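Transferrin binding protein B (PDB 3PQU) probably binds host transferrin at the bacterial outer membrane as a lipoprotein receptor, so that the porcine pathogen can acquire iron. Local coordinates at residues 471-482 / 492-503. Sequence-based numbering, arbitrary orientation.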
loop_
_atom_site.group_PDB
_atom_site.type_symbol
_atom_site.label_atom_id
_atom_site.label_comp_id
_atom_site.label_asym_id
_atom_site.label_seq_id
_atom_site.Cartn_x
_atom_site.Cartn_y
_atom_site.Cartn_z
ATOM N N VAL A 471 -14.103 -11.221 27.851
ATOM C CA VAL A 471 -12.796 -10.589 27.797
ATOM C C VAL A 471 -12.440 -9.985 29.151
ATOM O O VAL A 471 -13.155 -9.120 29.663
ATOM C CB VAL A 471 -12.739 -9.516 26.691
ATOM C CG1 VAL A 471 -11.431 -8.745 26.760
ATOM C CG2 VAL A 471 -12.899 -10.167 25.321
ATOM N N ASN A 472 -11.349 -10.467 29.738
ATOM C CA ASN A 472 -10.895 -9.966 31.031
ATOM C C ASN A 472 -9.593 -9.200 30.865
ATOM O O ASN A 472 -8.515 -9.795 30.811
ATOM C CB ASN A 472 -10.698 -11.114 32.019
ATOM C CG ASN A 472 -10.569 -10.637 33.456
ATOM O OD1 ASN A 472 -9.857 -9.676 33.749
ATOM N ND2 ASN A 472 -11.257 -11.323 34.367
ATOM N N PHE A 473 -9.698 -7.879 30.781
ATOM C CA PHE A 473 -8.527 -7.039 30.584
ATOM C C PHE A 473 -7.635 -7.042 31.825
ATOM O O PHE A 473 -6.430 -6.811 31.730
ATOM C CB PHE A 473 -8.935 -5.610 30.199
ATOM C CG PHE A 473 -9.563 -5.501 28.832
ATOM C CD1 PHE A 473 -8.798 -5.677 27.682
ATOM C CD2 PHE A 473 -10.916 -5.205 28.692
ATOM C CE1 PHE A 473 -9.373 -5.569 26.409
ATOM C CE2 PHE A 473 -11.504 -5.093 27.424
ATOM C CZ PHE A 473 -10.728 -5.276 26.279
ATOM N N SER A 474 -8.224 -7.326 32.986
ATOM C CA SER A 474 -7.456 -7.357 34.229
ATOM C C SER A 474 -6.406 -8.466 34.254
ATOM O O SER A 474 -5.215 -8.197 34.424
ATOM C CB SER A 474 -8.374 -7.451 35.446
ATOM O OG SER A 474 -8.792 -6.160 35.846
ATOM N N ASP A 475 -6.836 -9.710 34.084
ATOM C CA ASP A 475 -5.873 -10.806 34.034
ATOM C C ASP A 475 -5.610 -11.259 32.603
ATOM O O ASP A 475 -5.266 -12.417 32.358
ATOM C CB ASP A 475 -6.291 -11.974 34.935
ATOM C CG ASP A 475 -7.731 -12.380 34.736
ATOM O OD1 ASP A 475 -8.219 -12.284 33.590
ATOM O OD2 ASP A 475 -8.370 -12.801 35.726
ATOM N N LYS A 476 -5.780 -10.322 31.671
ATOM C CA LYS A 476 -5.396 -10.500 30.272
ATOM C C LYS A 476 -5.837 -11.832 29.672
ATOM O O LYS A 476 -5.013 -12.605 29.182
ATOM C CB LYS A 476 -3.884 -10.324 30.109
ATOM C CG LYS A 476 -3.386 -8.940 30.479
ATOM C CD LYS A 476 -4.043 -7.880 29.610
ATOM C CE LYS A 476 -3.605 -6.483 30.017
ATOM N NZ LYS A 476 -2.135 -6.299 29.863
ATOM N N LYS A 477 -7.139 -12.092 29.702
ATOM C CA LYS A 477 -7.663 -13.336 29.153
ATOM C C LYS A 477 -8.871 -13.139 28.247
ATOM O O LYS A 477 -9.744 -12.309 28.506
ATOM C CB LYS A 477 -8.006 -14.318 30.273
ATOM C CG LYS A 477 -6.788 -14.911 30.964
ATOM C CD LYS A 477 -6.700 -16.417 30.741
ATOM C CE LYS A 477 -6.296 -16.763 29.317
ATOM N NZ LYS A 477 -6.303 -18.236 29.073
ATOM N N VAL A 478 -8.902 -13.917 27.175
ATOM C CA VAL A 478 -10.046 -13.955 26.282
ATOM C C VAL A 478 -10.563 -15.386 26.239
ATOM O O VAL A 478 -9.796 -16.324 26.017
ATOM C CB VAL A 478 -9.662 -13.500 24.861
ATOM C CG1 VAL A 478 -10.867 -13.579 23.929
ATOM C CG2 VAL A 478 -9.095 -12.088 24.891
ATOM N N ASN A 479 -11.859 -15.555 26.479
ATOM C CA ASN A 479 -12.484 -16.865 26.351
ATOM C C ASN A 479 -13.694 -16.791 25.445
ATOM O O ASN A 479 -14.539 -15.909 25.588
ATOM C CB ASN A 479 -12.858 -17.421 27.720
ATOM C CG ASN A 479 -11.656 -17.556 28.620
ATOM O OD1 ASN A 479 -10.948 -18.563 28.576
ATOM N ND2 ASN A 479 -11.398 -16.528 29.423
ATOM N N GLY A 480 -13.770 -17.719 24.503
ATOM C CA GLY A 480 -14.741 -17.596 23.439
ATOM C C GLY A 480 -15.551 -18.845 23.211
ATOM O O GLY A 480 -15.101 -19.957 23.472
ATOM N N LYS A 481 -16.764 -18.648 22.714
ATOM C CA LYS A 481 -17.635 -19.744 22.341
ATOM C C LYS A 481 -18.170 -19.458 20.945
ATOM O O LYS A 481 -18.640 -18.358 20.675
ATOM C CB LYS A 481 -18.787 -19.870 23.343
ATOM C CG LYS A 481 -18.347 -20.124 24.785
ATOM C CD LYS A 481 -19.541 -20.238 25.722
ATOM C CE LYS A 481 -19.117 -20.772 27.088
ATOM N NZ LYS A 481 -20.273 -21.002 28.004
ATOM N N LEU A 482 -18.081 -20.444 20.058
ATOM C CA LEU A 482 -18.620 -20.322 18.708
ATOM C C LEU A 482 -19.649 -21.411 18.402
ATOM O O LEU A 482 -19.343 -22.604 18.482
ATOM C CB LEU A 482 -17.494 -20.368 17.683
ATOM C CG LEU A 482 -16.682 -19.083 17.540
ATOM C CD1 LEU A 482 -15.486 -19.067 18.468
ATOM C CD2 LEU A 482 -16.231 -18.968 16.119
ATOM N N PHE A 492 -17.110 -24.786 18.587
ATOM C CA PHE A 492 -15.722 -24.422 18.852
ATOM C C PHE A 492 -15.640 -23.525 20.081
ATOM O O PHE A 492 -16.456 -22.621 20.247
ATOM C CB PHE A 492 -15.123 -23.663 17.664
ATOM C CG PHE A 492 -14.589 -24.545 16.569
ATOM C CD1 PHE A 492 -15.276 -24.685 15.375
ATOM C CD2 PHE A 492 -13.386 -25.211 16.723
ATOM C CE1 PHE A 492 -14.782 -25.483 14.363
ATOM C CE2 PHE A 492 -12.888 -26.010 15.713
ATOM C CZ PHE A 492 -13.586 -26.144 14.532
ATOM N N THR A 493 -14.659 -23.765 20.941
ATOM C CA THR A 493 -14.327 -22.790 21.973
ATOM C C THR A 493 -12.919 -22.263 21.739
ATOM O O THR A 493 -12.128 -22.873 21.019
ATOM C CB THR A 493 -14.417 -23.369 23.403
ATOM O OG1 THR A 493 -13.357 -24.310 23.616
ATOM C CG2 THR A 493 -15.759 -24.041 23.629
ATOM N N VAL A 494 -12.611 -21.125 22.348
ATOM C CA VAL A 494 -11.279 -20.549 22.239
ATOM C C VAL A 494 -10.733 -20.107 23.589
ATOM O O VAL A 494 -11.431 -19.479 24.384
ATOM C CB VAL A 494 -11.254 -19.334 21.298
ATOM C CG1 VAL A 494 -9.879 -18.700 21.317
ATOM C CG2 VAL A 494 -11.635 -19.742 19.886
ATOM N N ASP A 495 -9.473 -20.440 23.834
ATOM C CA ASP A 495 -8.767 -19.969 25.014
ATOM C C ASP A 495 -7.534 -19.224 24.538
ATOM O O ASP A 495 -6.685 -19.791 23.852
ATOM C CB ASP A 495 -8.356 -21.144 25.898
ATOM C CG ASP A 495 -9.401 -22.240 25.925
ATOM O OD1 ASP A 495 -10.145 -22.326 26.925
ATOM O OD2 ASP A 495 -9.482 -23.009 24.944
ATOM N N ALA A 496 -7.433 -17.952 24.896
ATOM C CA ALA A 496 -6.342 -17.131 24.391
ATOM C C ALA A 496 -5.811 -16.149 25.422
ATOM O O ALA A 496 -6.415 -15.928 26.470
ATOM C CB ALA A 496 -6.773 -16.394 23.123
ATOM N N THR A 497 -4.670 -15.556 25.107
ATOM C CA THR A 497 -4.049 -14.594 25.994
ATOM C C THR A 497 -3.891 -13.246 25.301
ATOM O O THR A 497 -3.438 -13.163 24.154
ATOM C CB THR A 497 -2.682 -15.091 26.484
ATOM O OG1 THR A 497 -2.855 -16.302 27.233
ATOM C CG2 THR A 497 -2.023 -14.043 27.363
ATOM N N ILE A 498 -4.276 -12.190 26.006
ATOM C CA ILE A 498 -4.102 -10.837 25.507
ATOM C C ILE A 498 -2.655 -10.394 25.647
ATOM O O ILE A 498 -2.117 -10.323 26.751
ATOM C CB ILE A 498 -4.970 -9.839 26.287
ATOM C CG1 ILE A 498 -6.444 -10.242 26.227
ATOM C CG2 ILE A 498 -4.747 -8.428 25.764
ATOM C CD1 ILE A 498 -7.360 -9.298 26.967
ATOM N N ASN A 499 -2.024 -10.100 24.521
ATOM C CA ASN A 499 -0.706 -9.497 24.535
ATOM C C ASN A 499 -0.714 -8.307 23.589
ATOM O O ASN A 499 -0.945 -8.464 22.387
ATOM C CB ASN A 499 0.360 -10.513 24.124
ATOM C CG ASN A 499 1.768 -10.003 24.354
ATOM O OD1 ASN A 499 2.054 -9.369 25.370
ATOM N ND2 ASN A 499 2.659 -10.278 23.408
ATOM N N GLY A 500 -0.488 -7.117 24.139
ATOM C CA GLY A 500 -0.523 -5.888 23.365
ATOM C C GLY A 500 -1.935 -5.493 22.965
ATOM O O GLY A 500 -2.810 -5.326 23.812
ATOM N N ASN A 501 -2.159 -5.328 21.664
ATOM C CA ASN A 501 -3.490 -5.012 21.169
ATOM C C ASN A 501 -4.094 -6.174 20.394
ATOM O O ASN A 501 -4.996 -5.980 19.581
ATOM C CB ASN A 501 -3.468 -3.752 20.314
ATOM C CG ASN A 501 -2.420 -3.811 19.222
ATOM O OD1 ASN A 501 -1.833 -4.859 18.971
ATOM N ND2 ASN A 501 -2.179 -2.680 18.567
ATOM N N GLY A 502 -3.583 -7.378 20.645
ATOM C CA GLY A 502 -4.101 -8.585 20.019
ATOM C C GLY A 502 -4.132 -9.742 21.002
ATOM O O GLY A 502 -3.747 -9.584 22.160
ATOM N N PHE A 503 -4.595 -10.902 20.551
ATOM C CA PHE A 503 -4.576 -12.098 21.389
ATOM C C PHE A 503 -4.138 -13.341 20.612
ATOM O O PHE A 503 -4.208 -13.382 19.380
ATOM C CB PHE A 503 -5.940 -12.327 22.059
ATOM C CG PHE A 503 -7.076 -12.488 21.089
ATOM C CD1 PHE A 503 -7.415 -13.740 20.601
ATOM C CD2 PHE A 503 -7.802 -11.386 20.663
ATOM C CE1 PHE A 503 -8.458 -13.891 19.704
ATOM C CE2 PHE A 503 -8.846 -11.530 19.768
ATOM C CZ PHE A 503 -9.176 -12.783 19.289
#
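Strands 477-482 and 492-499 pair from L482 with F492 to K477 with T497 as an antiparallel beta hairpin in the wall of the C-lobe barrel. Seven backbone hydrogen bonds join the strands, from F492 N to L482 O at one end to I498 N to K476 O at the other. V478 with A496, G480 with V494 and L482 with F492 are the hydrogen-bonded pairs. L482 N to F492 O is the shortest bond, 2.7 Å. G480 O accepts V494 N and also a CA-H...O contact from T493 CA at 3.3 Å.

V478, V494, A496 and L482 share one face of the sheet. Here F537 touches V478, V494 packs on V533, and F469 lies against V478 and L482. K477, N479, K481, T493, D495 and T497 line the other, more exposed face. N479 and D495 form a non-hydrogen-bonded pair there; their side chains cross at a slant, with amide and carboxylate planes 79° apart. The K477 chain bends at chi2 and chi3, which brings CE to 3.0 Å from A496 O.

At the start of strand 477-482, a G1 beta bulge sets K476 and K477 opposite N472. N472 OD1 accepts a bond from D475 N in an Asx motif. K476 lays its aliphatic CD across I498 CG2 at 3.9 Å. I498 CD1 reaches on to V471 CG1 and F473 CD1. With I498 CG1 anti to its carbonyl carbon (chi1 -57°), CG1 presses on V478 CG2 at a tight 3.5 Å.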